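Long-range contact in uncharacterized protein C4B3.07 (Schizosaccharomyces pombe, PDB 3QTM), which is required for correct translation termination and directly inhibits ofd1, probably thereby stabilising the hypoxic transcription factor fragment Sre1N: residues S119-L130 and F177-L188. Sequence-based numbering, arbitrary orientation.
Sequences SRLFLALARAYL and FDALTPDSLRPL
Leu123 of helix 119-142 and the irregular chain of residues 177-188 show how a loop can be moulded onto a helix of a tetratricopeptide-type helical repeat fold. Along the helix, Ser119, Arg120, Leu123, Arg127 and Leu130 make a ridge, and the loop, which leads from helix 151-170 into helix 188-197, bends through successive turns to fit it. Leu123 is the central bump, its two methyls parted between two hollows. With its CG anti to the backbone N, Leu123 points CD1 into an apolar hollow between Leu180 CD1, 4.0 Å from Leu123 CD1, and Leu185 CD2, while CD2 fits among the Phe177 ring, Ala179 and Ser184. Near the start of the helix the Phe177 ring is sandwiched between helix and loop, with Leu180 CB toward the rim of one face and Ser119 CB over the centre of the other, a CH-pi contact 3.8 Å from the ring centroid. Arg120 stretches past this ring, lays one face of its guanidinium over Ala179 CB, and forms a salt bridge from NH2 to Asp178 OD1, the guanidinium and carboxylate planes 88° apart; Trp23 adds a cation-pi contact. At the far end Pro187 is the bump, fitted between Arg127 and Leu130, with Pro187 CB 4.0 Å from Leu130 CB. Arg127 bends at chi3 (38°), curling its chain beside Ser184 O and bringing NH1 close to the proline ring. A leucine in place of Arg127 would probably leave Ser184 O without this donor and the water on Asp183 O without one of its two partners. That water accepts from Arg127 NH1 at 3.0 Å, whereas the direct bond from Arg127 NH1 to Ser184 O spans 2.7 Å and is bent at the hydrogen, N-H...O 138°, with NH1 tilted out of the carbonyl plane.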
loop_
_atom_site.group_PDB
_atom_site.type_symbol
_atom_site.label_atom_id
_atom_site.label_comp_id
_atom_site.label_asym_id
_atom_site.label_seq_id
_atom_site.Cartn_x
_atom_site.Cartn_y
_atom_site.Cartn_z
ATOM N N SER A 119 1.706 10.890 -14.202
ATOM C CA SER A 119 1.953 9.771 -13.297
ATOM C C SER A 119 2.159 10.188 -11.834
ATOM O O SER A 119 1.509 9.660 -10.935
ATOM C CB SER A 119 3.157 8.961 -13.788
ATOM O OG SER A 119 2.864 8.362 -15.040
ATOM N N ARG A 120 3.056 11.138 -11.605
ATOM C CA ARG A 120 3.353 11.563 -10.245
ATOM C C ARG A 120 2.135 12.238 -9.624
ATOM O O ARG A 120 1.883 12.091 -8.445
ATOM C CB ARG A 120 4.588 12.475 -10.197
ATOM C CG ARG A 120 5.904 11.731 -10.388
ATOM C CD ARG A 120 7.088 12.671 -10.657
ATOM N NE ARG A 120 8.257 11.892 -11.053
ATOM C CZ ARG A 120 9.256 11.559 -10.239
ATOM N NH1 ARG A 120 9.267 11.966 -8.973
ATOM N NH2 ARG A 120 10.257 10.819 -10.698
ATOM N N LEU A 121 1.365 12.954 -10.437
ATOM C CA LEU A 121 0.175 13.622 -9.935
ATOM C C LEU A 121 -0.879 12.593 -9.549
ATOM O O LEU A 121 -1.522 12.721 -8.501
ATOM C CB LEU A 121 -0.397 14.605 -10.967
ATOM C CG LEU A 121 -1.481 15.518 -10.375
ATOM C CD1 LEU A 121 -0.842 16.529 -9.385
ATOM C CD2 LEU A 121 -2.313 16.227 -11.450
ATOM N N PHE A 122 -1.035 11.572 -10.390
ATOM C CA PHE A 122 -2.027 10.530 -10.138
ATOM C C PHE A 122 -1.699 9.811 -8.840
ATOM O O PHE A 122 -2.598 9.480 -8.066
ATOM C CB PHE A 122 -2.113 9.545 -11.308
ATOM C CG PHE A 122 -2.939 10.052 -12.475
ATOM C CD1 PHE A 122 -3.292 11.393 -12.563
ATOM C CD2 PHE A 122 -3.327 9.192 -13.493
ATOM C CE1 PHE A 122 -4.042 11.862 -13.628
ATOM C CE2 PHE A 122 -4.071 9.649 -14.574
ATOM C CZ PHE A 122 -4.434 10.989 -14.640
ATOM N N LEU A 123 -0.409 9.601 -8.594
ATOM C CA LEU A 123 0.023 8.922 -7.380
ATOM C C LEU A 123 -0.254 9.798 -6.158
ATOM O O LEU A 123 -0.761 9.306 -5.153
ATOM C CB LEU A 123 1.502 8.508 -7.454
ATOM C CG LEU A 123 2.155 7.842 -6.226
ATOM C CD1 LEU A 123 1.515 6.497 -5.883
ATOM C CD2 LEU A 123 3.664 7.663 -6.422
ATOM N N ALA A 124 0.066 11.088 -6.256
ATOM C CA ALA A 124 -0.192 12.040 -5.170
ATOM C C ALA A 124 -1.679 12.127 -4.837
ATOM O O ALA A 124 -2.066 12.210 -3.667
ATOM C CB ALA A 124 0.330 13.433 -5.541
ATOM N N LEU A 125 -2.507 12.132 -5.879
ATOM C CA LEU A 125 -3.951 12.171 -5.707
ATOM C C LEU A 125 -4.432 10.918 -4.980
ATOM O O LEU A 125 -5.155 11.011 -3.990
ATOM C CB LEU A 125 -4.657 12.258 -7.063
ATOM C CG LEU A 125 -4.713 13.629 -7.721
ATOM C CD1 LEU A 125 -4.973 13.480 -9.230
ATOM C CD2 LEU A 125 -5.783 14.498 -7.043
ATOM N N ALA A 126 -4.032 9.748 -5.471
ATOM C CA ALA A 126 -4.455 8.496 -4.852
ATOM C C ALA A 126 -4.035 8.428 -3.381
ATOM O O ALA A 126 -4.852 8.085 -2.513
ATOM C CB ALA A 126 -3.901 7.318 -5.616
ATOM N N ARG A 127 -2.766 8.756 -3.114
ATOM C CA ARG A 127 -2.235 8.752 -1.749
ATOM C C ARG A 127 -3.053 9.646 -0.816
ATOM O O ARG A 127 -3.396 9.248 0.292
ATOM C CB ARG A 127 -0.757 9.158 -1.746
ATOM C CG ARG A 127 0.138 8.099 -2.394
ATOM C CD ARG A 127 1.583 8.566 -2.602
ATOM N NE ARG A 127 2.087 9.388 -1.496
ATOM C CZ ARG A 127 2.465 8.897 -0.324
ATOM N NH1 ARG A 127 2.379 7.598 -0.112
ATOM N NH2 ARG A 127 2.927 9.693 0.627
ATOM N N ALA A 128 -3.397 10.845 -1.275
ATOM C CA ALA A 128 -4.129 11.778 -0.429
ATOM C C ALA A 128 -5.582 11.360 -0.218
ATOM O O ALA A 128 -6.104 11.516 0.880
ATOM C CB ALA A 128 -4.047 13.199 -0.976
ATOM N N TYR A 129 -6.232 10.834 -1.263
ATOM C CA TYR A 129 -7.614 10.373 -1.131
ATOM C C TYR A 129 -7.681 9.202 -0.148
ATOM O O TYR A 129 -8.622 9.093 0.637
ATOM C CB TYR A 129 -8.219 9.940 -2.480
ATOM C CG TYR A 129 -8.538 11.068 -3.440
ATOM C CD1 TYR A 129 -9.242 12.196 -3.025
ATOM C CD2 TYR A 129 -8.167 10.985 -4.775
ATOM C CE1 TYR A 129 -9.537 13.229 -3.907
ATOM C CE2 TYR A 129 -8.455 12.008 -5.669
ATOM C CZ TYR A 129 -9.134 13.123 -5.231
ATOM O OH TYR A 129 -9.415 14.122 -6.128
ATOM N N LEU A 130 -6.692 8.319 -0.202
ATOM C CA LEU A 130 -6.680 7.177 0.718
ATOM C C LEU A 130 -6.406 7.619 2.154
ATOM O O LEU A 130 -6.994 7.064 3.089
ATOM C CB LEU A 130 -5.695 6.083 0.287
ATOM C CG LEU A 130 -6.088 5.275 -0.957
ATOM C CD1 LEU A 130 -4.983 4.292 -1.333
ATOM C CD2 LEU A 130 -7.421 4.545 -0.756
ATOM N N PHE A 177 8.283 4.878 -12.774
ATOM C CA PHE A 177 8.784 6.210 -12.438
ATOM C C PHE A 177 9.178 6.192 -10.963
ATOM O O PHE A 177 8.568 5.476 -10.158
ATOM C CB PHE A 177 7.747 7.299 -12.751
ATOM C CG PHE A 177 6.429 7.132 -12.018
ATOM C CD1 PHE A 177 6.140 7.893 -10.894
ATOM C CD2 PHE A 177 5.478 6.221 -12.462
ATOM C CE1 PHE A 177 4.922 7.736 -10.214
ATOM C CE2 PHE A 177 4.271 6.064 -11.789
ATOM C CZ PHE A 177 3.993 6.824 -10.664
ATOM N N ASP A 178 10.207 6.948 -10.598
ATOM C CA ASP A 178 10.842 6.704 -9.302
ATOM C C ASP A 178 10.163 7.294 -8.066
ATOM O O ASP A 178 10.655 7.110 -6.963
ATOM C CB ASP A 178 12.342 7.043 -9.323
ATOM C CG ASP A 178 12.616 8.513 -9.563
ATOM O OD1 ASP A 178 11.702 9.346 -9.369
ATOM O OD2 ASP A 178 13.763 8.833 -9.945
ATOM N N ALA A 179 9.045 7.997 -8.233
ATOM C CA ALA A 179 8.224 8.348 -7.076
ATOM C C ALA A 179 7.419 7.132 -6.629
ATOM O O ALA A 179 6.875 7.125 -5.525
ATOM C CB ALA A 179 7.283 9.500 -7.393
ATOM N N LEU A 180 7.329 6.120 -7.500
ATOM C CA LEU A 180 6.562 4.906 -7.211
ATOM C C LEU A 180 7.422 3.887 -6.468
ATOM O O LEU A 180 7.935 2.946 -7.062
ATOM C CB LEU A 180 6.002 4.284 -8.500
ATOM C CG LEU A 180 4.949 3.171 -8.343
ATOM C CD1 LEU A 180 3.574 3.740 -7.973
ATOM C CD2 LEU A 180 4.837 2.312 -9.600
ATOM N N THR A 181 7.565 4.079 -5.164
ATOM C CA THR A 181 8.351 3.186 -4.319
ATOM C C THR A 181 7.438 2.394 -3.394
ATOM O O THR A 181 6.276 2.778 -3.191
ATOM C CB THR A 181 9.277 3.995 -3.410
ATOM O OG1 THR A 181 8.478 4.820 -2.555
ATOM C CG2 THR A 181 10.231 4.891 -4.239
ATOM N N PRO A 182 7.964 1.305 -2.799
ATOM C CA PRO A 182 7.181 0.574 -1.796
ATOM C C PRO A 182 6.679 1.479 -0.671
ATOM O O PRO A 182 5.551 1.300 -0.193
ATOM C CB PRO A 182 8.177 -0.460 -1.267
ATOM C CG PRO A 182 9.065 -0.719 -2.437
ATOM C CD PRO A 182 9.235 0.619 -3.103
ATOM N N ASP A 183 7.487 2.447 -0.257
ATOM C CA ASP A 183 7.049 3.349 0.799
ATOM C C ASP A 183 5.873 4.218 0.338
ATOM O O ASP A 183 4.902 4.406 1.065
ATOM C CB ASP A 183 8.184 4.252 1.256
ATOM C CG ASP A 183 7.723 5.260 2.281
ATOM O OD1 ASP A 183 7.474 4.841 3.436
ATOM O OD2 ASP A 183 7.590 6.456 1.925
ATOM N N SER A 184 5.953 4.750 -0.872
ATOM C CA SER A 184 4.867 5.598 -1.350
ATOM C C SER A 184 3.566 4.817 -1.529
ATOM O O SER A 184 2.503 5.415 -1.624
ATOM C CB SER A 184 5.229 6.288 -2.657
ATOM O OG SER A 184 5.003 5.423 -3.743
ATOM N N LEU A 185 3.642 3.489 -1.589
ATOM C CA LEU A 185 2.419 2.707 -1.737
ATOM C C LEU A 185 1.833 2.259 -0.408
ATOM O O LEU A 185 0.881 1.493 -0.392
ATOM C CB LEU A 185 2.637 1.492 -2.631
ATOM C CG LEU A 185 2.977 1.768 -4.093
ATOM C CD1 LEU A 185 3.227 0.434 -4.853
ATOM C CD2 LEU A 185 1.852 2.572 -4.716
ATOM N N ARG A 186 2.381 2.729 0.708
ATOM C CA ARG A 186 1.831 2.328 2.006
ATOM C C ARG A 186 0.326 2.608 2.165
ATOM O O ARG A 186 -0.377 1.820 2.778
ATOM C CB ARG A 186 2.624 2.917 3.173
ATOM C CG ARG A 186 3.762 2.023 3.647
ATOM C CD ARG A 186 4.367 2.490 4.983
ATOM N NE ARG A 186 5.106 3.746 4.850
ATOM C CZ ARG A 186 4.730 4.907 5.390
ATOM N NH1 ARG A 186 3.617 4.971 6.120
ATOM N NH2 ARG A 186 5.471 6.004 5.209
ATOM N N PRO A 187 -0.168 3.735 1.623
ATOM C CA PRO A 187 -1.613 3.972 1.709
ATOM C C PRO A 187 -2.445 2.885 1.023
ATOM O O PRO A 187 -3.639 2.812 1.292
ATOM C CB PRO A 187 -1.796 5.311 0.983
ATOM C CG PRO A 187 -0.476 5.999 1.153
ATOM C CD PRO A 187 0.539 4.891 1.040
ATOM N N LEU A 188 -1.845 2.062 0.163
ATOM C CA LEU A 188 -2.600 0.962 -0.433
ATOM C C LEU A 188 -3.116 0.014 0.650
ATOM O O LEU A 188 -4.127 -0.647 0.455
ATOM C CB LEU A 188 -1.779 0.180 -1.469
ATOM C CG LEU A 188 -1.427 0.922 -2.758
ATOM C CD1 LEU A 188 -0.832 -0.041 -3.758
ATOM C CD2 LEU A 188 -2.664 1.607 -3.346
HETATM O O HOH W 1 10.756 10.784 -6.624
HETATM O O HOH W 2 3.601 6.551 2.436
#